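Side-chain contacts in EmGH1 (Erythrobacter marinus, PDB 5Z87), which probably hydrolyses beta-glucosidic bonds as a family 3 glycoside hydrolase, a family also credited with xylosidase and arabinofuranosidase activities: residues D507-R510 with N511-I515; E517-A520 with T521-C525; L588-A591 with E592-A596. One frame throughout, in Å; residues are numbered along the deposited sequence.

Contact 1 (D507-R510 with N511-I515); sequences DPAR and NRRLI
Leu514 N donates to Arg510 O at 2.9 Å, and the same turn of helix brings the two side chains together. CG of Leu514 sits anti to its own carbonyl carbon (chi1 -68°), which swings the isobutyl group back over the preceding turn. Its CD1 comes to 3.9 Å from Arg510 CG and also covers the rim of one face of the guanidinium beyond. The Arg510 head forms a salt bridge through NH2 with Glu490.

These turns illustrate how a helix starts. Asp507 is the N-cap: its OD2 accepts from Arg510 N at 3.1 Å, met from above the carboxylate plane (60° out of it), and so satisfies an amide that has no carbonyl of an earlier turn to bond. Pro508, next in line, has no amide hydrogen to satisfy, which suits the first turn. The helix belongs to the alpha/beta sandwich of the family 3 C-terminal domain.

Arg513 behaves unlike Arg510. A bend at chi3 (-69°) folds its guanidinium back along the helix, with one face over backbone: NH1 lies 3.5 Å from Arg510 CA, and NH2 lies 3.7 Å from Ala509 O. The NH1 atoms of Arg510 and Arg513 are 4.9 Å apart, a like-charge proximity that Asp507, whose OD2 is equally far from Arg513 NH1, probably eases. Arg512 leaves in another direction, its NH2 passing 3.6 Å from Pro508 CB while NE reaches Glu563 in a salt bridge. The amide of buried Asn511 is satisfied at both ends, OD1 by Ala484 N and ND2 by Glu560.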
# COMPACT_ATOMS: atom_id res chain seq x y z
N ASP A 507 17.99 9.27 25.05
CA ASP A 507 17.15 9.99 26.01
C ASP A 507 16.98 11.45 25.59
O ASP A 507 17.97 12.14 25.33
CB ASP A 507 17.75 9.91 27.41
CG ASP A 507 17.00 10.76 28.42
OD1 ASP A 507 15.75 10.72 28.41
OD2 ASP A 507 17.65 11.47 29.21
N PRO A 508 15.74 11.95 25.49
CA PRO A 508 15.55 13.35 25.09
C PRO A 508 16.19 14.36 26.03
O PRO A 508 16.77 15.34 25.54
CB PRO A 508 14.03 13.49 25.06
CG PRO A 508 13.52 12.11 24.84
CD PRO A 508 14.47 11.21 25.56
N ALA A 509 16.11 14.16 27.35
CA ALA A 509 16.67 15.15 28.28
C ALA A 509 18.18 15.22 28.17
O ALA A 509 18.76 16.31 28.16
CB ALA A 509 16.26 14.83 29.72
N ARG A 510 18.85 14.06 28.08
CA ARG A 510 20.29 14.08 27.84
C ARG A 510 20.61 14.77 26.52
O ARG A 510 21.55 15.57 26.44
CB ARG A 510 20.83 12.65 27.86
CG ARG A 510 22.25 12.53 27.32
CD ARG A 510 22.91 11.20 27.68
NE ARG A 510 24.24 11.10 27.06
CZ ARG A 510 25.34 11.70 27.53
NH1 ARG A 510 25.27 12.44 28.63
NH2 ARG A 510 26.50 11.56 26.91
N ASN A 511 19.80 14.52 25.49
CA ASN A 511 20.04 15.14 24.19
C ASN A 511 19.89 16.66 24.26
O ASN A 511 20.64 17.39 23.60
CB ASN A 511 19.07 14.57 23.15
CG ASN A 511 19.59 13.30 22.48
OD1 ASN A 511 20.79 13.10 22.35
ND2 ASN A 511 18.67 12.46 22.03
N ARG A 512 18.93 17.16 25.03
CA ARG A 512 18.78 18.60 25.18
C ARG A 512 20.01 19.23 25.82
O ARG A 512 20.48 20.28 25.37
CB ARG A 512 17.54 18.93 26.00
CG ARG A 512 16.31 18.35 25.38
CD ARG A 512 15.06 19.10 25.68
NE ARG A 512 14.13 18.84 24.59
CZ ARG A 512 13.29 17.81 24.54
NH1 ARG A 512 12.51 17.64 23.48
NH2 ARG A 512 13.22 16.95 25.56
N ARG A 513 20.56 18.58 26.85
CA ARG A 513 21.82 19.06 27.43
C ARG A 513 22.93 19.03 26.40
O ARG A 513 23.73 19.97 26.31
CB ARG A 513 22.18 18.22 28.66
CG ARG A 513 21.10 18.22 29.73
CD ARG A 513 21.62 17.67 31.06
NE ARG A 513 21.89 16.23 31.01
CZ ARG A 513 21.00 15.28 31.27
NH1 ARG A 513 21.35 13.99 31.21
NH2 ARG A 513 19.75 15.60 31.61
N LEU A 514 23.00 17.96 25.59
CA LEU A 514 24.04 17.89 24.57
C LEU A 514 23.85 18.96 23.51
O LEU A 514 24.83 19.44 22.93
CB LEU A 514 24.07 16.50 23.94
CG LEU A 514 24.54 15.35 24.83
CD1 LEU A 514 24.16 14.00 24.21
CD2 LEU A 514 26.05 15.44 25.10
N ILE A 515 22.60 19.35 23.24
CA ILE A 515 22.34 20.42 22.28
C ILE A 515 22.86 21.75 22.81
O ILE A 515 23.56 22.49 22.10
CB ILE A 515 20.84 20.50 21.95
CG1 ILE A 515 20.42 19.33 21.06
CG2 ILE A 515 20.51 21.83 21.31
CD1 ILE A 515 18.90 19.19 20.95

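Contact 2 (E517-A520 with T521-C525); sequences EAVA and TAQDC
Thr521 grips Glu517 O twice, a compact case of a hydroxyl side chain doubling a helical hydrogen bond. Its backbone N donates at 3.0 Å in a nearly straight bond (173°), and its OG1 donates to that same Glu517 O at 2.9 Å. The two donors arrive from opposite faces of the carbonyl plane, the hydroxyl tilted 34° from it. What makes the second bond possible is the first torsion of Thr521 (chi1 -50°): OG1 lies beside the backbone N and faces the preceding turn. Without the hydroxyl, as with an alanine here, Glu517 O would probably keep the amide alone as its donor in this contact, and part of the side-chain packing against Glu478 in strand 476-480 would go.

At Ala522 the backbone grip slackens. Its N makes two weak bonds, to Ala518 O and to Val519 O, while the methyl CB presses to 3.3 Å from Ala518 O. Gln523 N then bonds Ala520 O at 3.1 Å. The Gln523 chain bends at chi2, bringing the amide alongside Val519; the two side chains point the same way, with NE2 at 3.7 Å from Val519 CG1. The carboxylate of Asp524 is held elsewhere, OD1 forming a salt bridge with Lys436. Cys525 closes a type I beta turn by donating its N to Ala522 O, and its side chain packs on strand 436-440. Lys573 NZ bonds to Gln523 O and Cys525 O, tying the turn to the start of strand 574-580. Here the turn takes the chain from helix 508-522 to strand 527-533, a helix-to-strand connection within the alpha/beta sandwich of the family 3 C-terminal domain.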
# COMPACT_ATOMS: atom_id res chain seq x y z
N GLU A 517 25.23 22.21 24.96
CA GLU A 517 26.69 22.20 24.92
C GLU A 517 27.22 22.49 23.52
O GLU A 517 28.22 23.20 23.36
CB GLU A 517 27.23 20.85 25.41
CG GLU A 517 27.23 20.71 26.93
CD GLU A 517 27.58 19.30 27.39
OE1 GLU A 517 27.13 18.91 28.49
OE2 GLU A 517 28.30 18.59 26.64
N ALA A 518 26.57 21.95 22.49
CA ALA A 518 27.04 22.20 21.13
C ALA A 518 26.79 23.65 20.74
O ALA A 518 27.60 24.24 20.01
CB ALA A 518 26.36 21.25 20.14
N VAL A 519 25.67 24.22 21.18
CA VAL A 519 25.40 25.64 20.95
C VAL A 519 26.55 26.50 21.50
O VAL A 519 27.08 27.37 20.81
CB VAL A 519 24.05 26.04 21.57
CG1 VAL A 519 23.92 27.56 21.62
CG2 VAL A 519 22.89 25.41 20.80
N ALA A 520 26.94 26.24 22.75
CA ALA A 520 28.05 26.98 23.36
C ALA A 520 29.34 26.83 22.56
O ALA A 520 29.99 27.82 22.20
CB ALA A 520 28.27 26.51 24.80
N THR A 521 29.71 25.58 22.25
CA THR A 521 30.92 25.33 21.46
C THR A 521 30.88 26.04 20.11
O THR A 521 31.93 26.40 19.56
CB THR A 521 31.08 23.82 21.26
OG1 THR A 521 30.98 23.17 22.53
CG2 THR A 521 32.41 23.49 20.61
N ALA A 522 29.69 26.27 19.56
CA ALA A 522 29.56 26.83 18.22
C ALA A 522 29.80 28.34 18.17
O ALA A 522 30.03 28.88 17.07
CB ALA A 522 28.18 26.50 17.65
N GLN A 523 29.78 29.03 19.32
CA GLN A 523 29.83 30.49 19.33
C GLN A 523 31.10 31.02 18.69
O GLN A 523 31.07 32.06 18.02
CB GLN A 523 29.69 31.01 20.76
CG GLN A 523 28.43 30.53 21.47
CD GLN A 523 27.15 31.13 20.89
OE1 GLN A 523 27.19 32.05 20.06
NE2 GLN A 523 26.01 30.58 21.30
N ASP A 524 32.22 30.33 18.87
CA ASP A 524 33.50 30.77 18.32
C ASP A 524 33.81 30.16 16.96
O ASP A 524 34.89 30.42 16.41
CB ASP A 524 34.63 30.47 19.31
CG ASP A 524 34.50 29.10 19.96
OD1 ASP A 524 35.01 28.11 19.40
OD2 ASP A 524 33.85 29.02 21.03
N CYS A 525 32.89 29.38 16.38
CA CYS A 525 33.13 28.73 15.10
C CYS A 525 32.45 29.51 13.99
O CYS A 525 31.29 29.93 14.12
CB CYS A 525 32.61 27.29 15.14
SG CYS A 525 33.37 26.29 16.46

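Contact 3 (L588-A591 with E592-A596); sequences LVLA and ENCPA
Asn593 and Val589 cross at a slant, one turn apart, with the amide of the first brought over the backbone of the second. Because CG of Asn593 stands beside its own backbone N (chi1 -66°), ND2 can turn back and donate to Val589 O at 2.9 Å. The donor comes from above the carbonyl plane, 35° out of it, and the oxygen in turn is tilted from the Asn593 amide plane. Asn593 N also bonds Val589 O, at 3.0 Å, so one oxygen is shared by the main chain and side chain of a single residue. The ND2 end also touches Val589 CG1 at 3.7 Å, a polar group laid against a methyl.

This short helix, 588-593, is the crossover of a beta-alpha-beta unit, joining strand 574-580 to the parallel strand 596-601 in the C-terminal alpha/beta sandwich. Its inward side is carried by the second main pair. Leu590 CD1 meets Cys594 CB at 3.7 Å, and both side chains rest on strands 574-580 and 527-533. Leu590 CG lies anti to the backbone N (chi1 -166°), which aims the leucine branch toward the end of the helix where Cys594 sits.

Cys594 is the first residue to leave helical backbone angles, yet its N still donates to Leu590 O at 2.9 Å. Gln421 NE2 donates to both Ala591 O and Cys594 O, two carbonyls at the end of the helix. Glu592 runs extended and away from the first turn, in contact through CB, 3.5 Å from Leu588 O, while its N donates to that oxygen at 2.8 Å.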
# COMPACT_ATOMS: atom_id res chain seq x y z
N LEU A 588 12.06 17.11 6.29
CA LEU A 588 11.32 18.31 5.91
C LEU A 588 11.85 19.54 6.64
O LEU A 588 12.13 20.57 6.03
CB LEU A 588 9.84 18.14 6.24
CG LEU A 588 8.85 17.62 5.22
CD1 LEU A 588 7.45 17.81 5.79
CD2 LEU A 588 9.02 18.35 3.91
N VAL A 589 11.96 19.43 7.97
CA VAL A 589 12.45 20.55 8.77
C VAL A 589 13.82 21.00 8.27
O VAL A 589 14.03 22.19 7.98
CB VAL A 589 12.48 20.15 10.26
CG1 VAL A 589 13.20 21.20 11.09
CG2 VAL A 589 11.04 19.96 10.75
N LEU A 590 14.73 20.05 8.09
CA LEU A 590 16.06 20.38 7.57
C LEU A 590 15.97 20.97 6.16
O LEU A 590 16.69 21.92 5.83
CB LEU A 590 16.94 19.14 7.58
CG LEU A 590 18.44 19.36 7.39
CD1 LEU A 590 19.02 20.08 8.61
CD2 LEU A 590 19.15 18.01 7.14
N ALA A 591 15.11 20.42 5.31
CA ALA A 591 15.02 20.95 3.95
C ALA A 591 14.47 22.37 3.95
O ALA A 591 14.89 23.20 3.13
CB ALA A 591 14.16 20.03 3.07
N GLU A 592 13.58 22.69 4.88
CA GLU A 592 13.05 24.05 4.95
C GLU A 592 14.07 25.04 5.53
O GLU A 592 14.14 26.19 5.08
CB GLU A 592 11.76 24.05 5.77
CG GLU A 592 11.12 25.41 5.97
CD GLU A 592 9.86 25.34 6.82
OE1 GLU A 592 8.99 24.49 6.51
OE2 GLU A 592 9.75 26.10 7.80
N ASN A 593 14.88 24.63 6.50
CA ASN A 593 15.64 25.60 7.29
C ASN A 593 17.14 25.65 7.01
O ASN A 593 17.77 26.66 7.32
CB ASN A 593 15.42 25.35 8.78
CG ASN A 593 14.00 25.61 9.21
OD1 ASN A 593 13.54 26.75 9.22
ND2 ASN A 593 13.28 24.55 9.56
N CYS A 594 17.72 24.59 6.46
CA CYS A 594 19.16 24.54 6.24
C CYS A 594 19.47 24.65 4.75
O CYS A 594 19.03 23.80 3.97
CB CYS A 594 19.75 23.26 6.81
SG CYS A 594 21.51 23.10 6.47
N PRO A 595 20.24 25.64 4.33
CA PRO A 595 20.33 25.93 2.89
C PRO A 595 21.12 24.93 2.07
O PRO A 595 20.90 24.85 0.85
CB PRO A 595 20.99 27.32 2.85
CG PRO A 595 21.74 27.41 4.14
CD PRO A 595 20.89 26.67 5.15
N ALA A 596 22.07 24.20 2.66
CA ALA A 596 22.94 23.30 1.91
C ALA A 596 22.93 21.94 2.57
O ALA A 596 23.22 21.82 3.76
CB ALA A 596 24.37 23.84 1.83

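In the fold
Followed from the N terminus, the three contacts come in series; none nests within or crosses another, and each closes no more than about a turn of helix. Contact 1 starts helix 508-522 and contact 2 finishes with the turn beyond it, their centres about 15 Å apart. The chain then passes through strand 527-533, helix 561-569 and strand 574-580 before contact 3 forms in helix 588-593, its centre about 20 Å from that of contact 2. Helix 561-569 touches all three, and the strands under contacts 2 and 3 belong to one mixed sheet, so separate local contacts share a single layered alpha/beta framework.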